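Local atomic coordinates of beta-N-acetylhexosaminidase (Streptomyces plicatus, PDB entry 5FD0), a protein that hydrolyses terminal N-acetylhexosamine units from the non-reducing ends of glycans, as a family 20 glycoside hydrolase. Residues Tyr399-Tyr404 with Pro446-Thr451; Thr408-Ser413 with Glu450-Pro455. All blocks are in the same frame, centred on the assembly; numbering follows the deposited sequence.

Interaction 1 (Tyr399-Tyr404 with Pro446-Thr451). With NAG (2-acetamido-2-deoxy-beta-D-glucopyranose), chain B.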
# COMPACT_ATOMS: atom_id res chain seq x y z
N TYR A 399 4.04 -10.87 1.48
CA TYR A 399 2.98 -11.29 0.54
C TYR A 399 1.75 -11.66 1.35
O TYR A 399 1.70 -12.70 2.01
CB TYR A 399 3.47 -12.45 -0.33
CG TYR A 399 4.16 -12.03 -1.58
CD1 TYR A 399 4.98 -10.89 -1.61
CD2 TYR A 399 4.02 -12.77 -2.75
CE1 TYR A 399 5.62 -10.53 -2.75
CE2 TYR A 399 4.66 -12.39 -3.91
CZ TYR A 399 5.44 -11.27 -3.90
OH TYR A 399 6.05 -10.88 -5.05
N LEU A 400 0.75 -10.77 1.34
CA LEU A 400 -0.45 -10.93 2.16
C LEU A 400 -1.38 -12.02 1.65
O LEU A 400 -2.30 -12.42 2.38
CB LEU A 400 -1.21 -9.59 2.23
CG LEU A 400 -0.43 -8.47 2.92
CD1 LEU A 400 -1.19 -7.16 2.75
CD2 LEU A 400 -0.21 -8.76 4.39
N ASP A 401 -1.17 -12.52 0.45
CA ASP A 401 -1.89 -13.68 -0.03
C ASP A 401 -1.34 -14.99 0.51
O ASP A 401 -1.96 -16.02 0.26
CB ASP A 401 -1.90 -13.73 -1.57
CG ASP A 401 -0.51 -13.94 -2.18
OD1 ASP A 401 0.46 -13.25 -1.76
OD2 ASP A 401 -0.38 -14.76 -3.13
N MET A 402 -0.20 -14.99 1.20
CA MET A 402 0.36 -16.25 1.68
C MET A 402 -0.39 -16.74 2.92
O MET A 402 -0.72 -15.96 3.82
CB MET A 402 1.84 -16.11 1.99
CG MET A 402 2.66 -17.36 1.54
SD MET A 402 2.55 -17.75 -0.23
CE MET A 402 3.12 -16.21 -0.95
N LYS A 403 -0.68 -18.04 2.95
CA LYS A 403 -1.35 -18.65 4.09
C LYS A 403 -0.57 -18.43 5.38
O LYS A 403 0.66 -18.43 5.40
CB LYS A 403 -1.55 -20.17 3.88
CG LYS A 403 -2.53 -20.47 2.74
CD LYS A 403 -2.77 -21.96 2.58
CE LYS A 403 -3.86 -22.23 1.58
NZ LYS A 403 -3.86 -23.66 1.27
N TYR A 404 -1.33 -18.29 6.47
CA TYR A 404 -0.74 -18.22 7.81
C TYR A 404 -0.24 -19.59 8.26
O TYR A 404 0.81 -19.70 8.90
CB TYR A 404 -1.78 -17.73 8.80
CG TYR A 404 -2.42 -16.42 8.47
CD1 TYR A 404 -1.76 -15.23 8.74
CD2 TYR A 404 -3.69 -16.36 7.92
CE1 TYR A 404 -2.35 -14.01 8.45
CE2 TYR A 404 -4.30 -15.16 7.63
CZ TYR A 404 -3.62 -13.98 7.90
OH TYR A 404 -4.20 -12.77 7.64
N PRO A 446 2.36 -6.72 -0.73
CA PRO A 446 1.48 -6.99 -1.86
C PRO A 446 0.38 -7.96 -1.51
O PRO A 446 0.59 -8.93 -0.78
CB PRO A 446 2.42 -7.60 -2.91
CG PRO A 446 3.82 -7.31 -2.43
CD PRO A 446 3.70 -7.30 -0.94
N LEU A 447 -0.82 -7.72 -2.08
CA LEU A 447 -1.98 -8.60 -1.91
C LEU A 447 -2.37 -9.11 -3.30
O LEU A 447 -3.04 -8.41 -4.06
CB LEU A 447 -3.15 -7.89 -1.22
CG LEU A 447 -4.39 -8.75 -0.90
CD1 LEU A 447 -4.07 -10.04 -0.15
CD2 LEU A 447 -5.39 -7.95 -0.11
N TRP A 448 -1.95 -10.33 -3.62
CA TRP A 448 -2.34 -10.99 -4.86
C TRP A 448 -3.73 -11.62 -4.70
O TRP A 448 -4.14 -12.00 -3.61
CB TRP A 448 -1.30 -12.05 -5.25
CG TRP A 448 0.08 -11.48 -5.39
CD1 TRP A 448 1.06 -11.49 -4.47
CD2 TRP A 448 0.59 -10.76 -6.52
NE1 TRP A 448 2.17 -10.83 -4.95
CE2 TRP A 448 1.90 -10.37 -6.21
CE3 TRP A 448 0.06 -10.42 -7.75
CZ2 TRP A 448 2.69 -9.67 -7.11
CZ3 TRP A 448 0.86 -9.72 -8.65
CH2 TRP A 448 2.16 -9.36 -8.33
N THR A 449 -4.46 -11.74 -5.82
CA THR A 449 -5.88 -12.08 -5.68
C THR A 449 -6.32 -13.32 -6.46
O THR A 449 -7.52 -13.48 -6.71
CB THR A 449 -6.74 -10.86 -6.05
OG1 THR A 449 -6.41 -10.40 -7.37
CG2 THR A 449 -6.52 -9.76 -5.03
N GLU A 450 -5.41 -14.25 -6.77
CA GLU A 450 -5.83 -15.54 -7.32
C GLU A 450 -6.96 -16.17 -6.53
O GLU A 450 -7.85 -16.79 -7.12
CB GLU A 450 -4.67 -16.53 -7.36
CG GLU A 450 -3.70 -16.32 -8.48
CD GLU A 450 -2.52 -15.44 -8.07
OE1 GLU A 450 -2.67 -14.64 -7.13
OE2 GLU A 450 -1.44 -15.58 -8.68
N THR A 451 -6.93 -16.06 -5.20
CA THR A 451 -7.87 -16.78 -4.35
C THR A 451 -8.91 -15.88 -3.70
O THR A 451 -9.72 -16.37 -2.92
CB THR A 451 -7.12 -17.54 -3.25
OG1 THR A 451 -6.61 -16.64 -2.26
CG2 THR A 451 -5.99 -18.39 -3.81
C1 NAG B . 4.32 -14.86 -7.71
C2 NAG B . 3.87 -14.01 -8.91
C3 NAG B . 2.50 -13.39 -8.80
C4 NAG B . 1.50 -14.30 -8.17
C5 NAG B . 2.09 -14.58 -6.80
C6 NAG B . 1.17 -15.29 -5.85
C7 NAG B . 5.22 -12.06 -8.22
C8 NAG B . 6.19 -10.98 -8.62
N2 NAG B . 4.83 -12.94 -9.17
O1 NAG B . 5.04 -15.92 -8.19
O3 NAG B . 2.02 -13.07 -10.13
O4 NAG B . 0.25 -13.63 -8.08
O5 NAG B . 3.24 -15.44 -6.98
O6 NAG B . 1.76 -15.35 -4.57
O7 NAG B . 4.82 -12.12 -7.10
O HOH W 1 -2.51 -15.37 -4.53
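L400 N donates to P446 O (2.8 Å) where strand 440-447, the last of the (beta/alpha)8 barrel, runs out into the sugar pocket. The tight part is here: L447 CD1 packs on L400 CB at 3.7 Å, and P446 CG lies against Y399 CE1. W448 then sets its NE1 over one face of the Y399 ring, 3.1 Å from Y399 CE2, the two planes inclined at 49°. D401 has CG between its backbone N and carbonyl carbon (chi1 66°), which brings OD1 in plane to the indole edge, 3.3 Å from W448 CD1; this buried oxygen has no hydrogen-bond partner in the model. NAG O4 sits over a face of the indole, 3.2 Å from W448 CE3. With an alanine at W448 the sugar would probably lose that flat surface and the Y399 ring a neighbour that limits its turning. Against this close carbon packing stands a polar, water-bridged side. There D401 OD2 and E450 OE1 stay 4.6 Å apart, and a water donates to both, which probably eases the repulsion between the two carboxylates. D401 OD2 also accepts from NAG O6 (2.6 Å). At the acetamido end of the sugar, Y399 OH donates to O7 of NAG at 2.7 Å.

Interaction 2 (Thr408-Ser413 with Glu450-Pro455). With NAG (2-acetamido-2-deoxy-beta-D-glucopyranose), chain B.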
# COMPACT_ATOMS: atom_id res chain seq x y z
N THR A 408 -5.15 -22.42 6.67
CA THR A 408 -5.78 -21.17 6.22
C THR A 408 -6.68 -21.46 5.02
O THR A 408 -6.25 -22.13 4.07
CB THR A 408 -4.72 -20.14 5.86
OG1 THR A 408 -3.89 -19.90 6.99
CG2 THR A 408 -5.36 -18.84 5.41
N PRO A 409 -7.93 -20.96 5.01
CA PRO A 409 -8.88 -21.34 3.96
C PRO A 409 -8.76 -20.57 2.66
O PRO A 409 -9.40 -20.96 1.68
CB PRO A 409 -10.23 -21.07 4.62
CG PRO A 409 -9.96 -20.02 5.60
CD PRO A 409 -8.62 -20.34 6.15
N LEU A 410 -7.98 -19.51 2.62
CA LEU A 410 -7.71 -18.75 1.41
C LEU A 410 -6.20 -18.66 1.24
O LEU A 410 -5.45 -19.08 2.12
CB LEU A 410 -8.32 -17.34 1.53
CG LEU A 410 -9.82 -17.25 1.80
CD1 LEU A 410 -10.18 -15.84 2.25
CD2 LEU A 410 -10.60 -17.62 0.57
N GLY A 411 -5.76 -18.09 0.13
CA GLY A 411 -4.36 -17.77 -0.08
C GLY A 411 -3.57 -18.95 -0.63
O GLY A 411 -4.12 -19.99 -0.97
N LEU A 412 -2.26 -18.74 -0.75
CA LEU A 412 -1.33 -19.67 -1.38
C LEU A 412 -0.26 -20.12 -0.39
O LEU A 412 -0.11 -19.56 0.69
CB LEU A 412 -0.67 -19.04 -2.60
CG LEU A 412 -1.61 -18.62 -3.71
CD1 LEU A 412 -0.80 -18.09 -4.87
CD2 LEU A 412 -2.50 -19.79 -4.16
N SER A 413 0.51 -21.14 -0.78
CA SER A 413 1.49 -21.71 0.13
C SER A 413 2.85 -21.93 -0.54
O SER A 413 3.72 -22.54 0.07
CB SER A 413 0.99 -23.04 0.72
OG SER A 413 0.73 -23.94 -0.32
N GLU A 450 -5.41 -14.25 -6.77
CA GLU A 450 -5.83 -15.54 -7.32
C GLU A 450 -6.96 -16.17 -6.53
O GLU A 450 -7.85 -16.79 -7.12
CB GLU A 450 -4.67 -16.53 -7.36
CG GLU A 450 -3.70 -16.32 -8.48
CD GLU A 450 -2.52 -15.44 -8.07
OE1 GLU A 450 -2.67 -14.64 -7.13
OE2 GLU A 450 -1.44 -15.58 -8.68
N THR A 451 -6.93 -16.06 -5.20
CA THR A 451 -7.87 -16.78 -4.35
C THR A 451 -8.91 -15.88 -3.70
O THR A 451 -9.72 -16.37 -2.92
CB THR A 451 -7.12 -17.54 -3.25
OG1 THR A 451 -6.61 -16.64 -2.26
CG2 THR A 451 -5.99 -18.39 -3.81
N LEU A 452 -8.91 -14.58 -4.01
CA LEU A 452 -9.67 -13.59 -3.26
C LEU A 452 -10.55 -12.83 -4.24
O LEU A 452 -10.05 -12.19 -5.15
CB LEU A 452 -8.75 -12.63 -2.52
CG LEU A 452 -7.60 -13.27 -1.69
CD1 LEU A 452 -6.66 -12.19 -1.15
CD2 LEU A 452 -8.16 -14.13 -0.55
N SER A 453 -11.85 -12.90 -4.02
CA SER A 453 -12.78 -12.32 -4.97
C SER A 453 -13.77 -11.35 -4.34
O SER A 453 -14.61 -10.81 -5.06
CB SER A 453 -13.55 -13.43 -5.72
OG SER A 453 -14.32 -14.19 -4.83
N ASP A 454 -13.69 -11.08 -3.04
CA ASP A 454 -14.54 -10.03 -2.50
C ASP A 454 -13.82 -9.30 -1.39
O ASP A 454 -12.81 -9.80 -0.87
CB ASP A 454 -15.89 -10.59 -2.01
CG ASP A 454 -15.77 -11.45 -0.79
OD1 ASP A 454 -15.28 -10.94 0.25
OD2 ASP A 454 -16.20 -12.63 -0.85
N PRO A 455 -14.30 -8.12 -1.00
CA PRO A 455 -13.52 -7.27 -0.09
C PRO A 455 -13.32 -7.86 1.30
O PRO A 455 -12.31 -7.54 1.94
CB PRO A 455 -14.34 -5.98 -0.04
CG PRO A 455 -15.07 -5.97 -1.33
CD PRO A 455 -15.41 -7.37 -1.63
C1 NAG B . 4.32 -14.86 -7.71
C2 NAG B . 3.87 -14.01 -8.91
C3 NAG B . 2.50 -13.39 -8.80
C4 NAG B . 1.50 -14.30 -8.17
C5 NAG B . 2.09 -14.58 -6.80
C6 NAG B . 1.17 -15.29 -5.85
C7 NAG B . 5.22 -12.06 -8.22
C8 NAG B . 6.19 -10.98 -8.62
N2 NAG B . 4.83 -12.94 -9.17
O1 NAG B . 5.04 -15.92 -8.19
O3 NAG B . 2.02 -13.07 -10.13
O4 NAG B . 0.25 -13.63 -8.08
O5 NAG B . 3.24 -15.44 -6.98
O6 NAG B . 1.76 -15.35 -4.57
O7 NAG B . 4.82 -12.12 -7.10
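G411 and T451 bring two irregular loops together with their CA atoms 5.6 Å apart, G411 taking a positive phi (85°) that suits glycine. The G411 N-H points at the side chain of T451 instead of its backbone: G411 N donates to T451 OG1 at 2.9 Å in a somewhat bent bond (141° at the hydrogen). OG1 can receive it because chi1 of T451 (73°) turns the hydroxyl to the side that faces G411, and this leaves the methyl CG2 of T451 to meet L412 CD2 at 3.8 Å. One residue before G411, L410 lays CB against L452 CD2 (3.8 Å) and brings its own CD2 to T451 O. Both loops follow barrel strands, 389-392 and 440-447, so the contact joins two neighbouring beta-alpha loops at the rim of the (beta/alpha)8 barrel; the second goes on into helix 455-462, which D454 N-caps through OD1 to the backbone N of Q457. Toward the pocket E450, its chain bent at CB-CG, accepts a hydrogen bond from NAG O4 at OE2 (2.6 Å). The fit between the loops becomes sparser there, L412 CD1 coming no nearer than 4.5 Å to E450 CD. L412 CD1 also rests 3.6 Å from NAG C6.

In the fold
Interactions 1 and 2 have centres about 6 Å apart and share E450 and T451, so the loop leaving strand 440-447 serves both. Their other halves belong to the single long loop after strand 389-392, which doubles back on itself: L412 N lies 2.9 Å from D401 O and L412 O lies 2.8 Å from K403 N, both probable hydrogen bonds. This pairing puts L412 of interaction 2 next to D401 of interaction 1, and the two reach the same hydroxymethyl group of NAG, L412 by carbon packing and D401 by a hydrogen bond. Elsewhere the sugar is held by hydrogen bonds from or to R168, D319, E320 and W414.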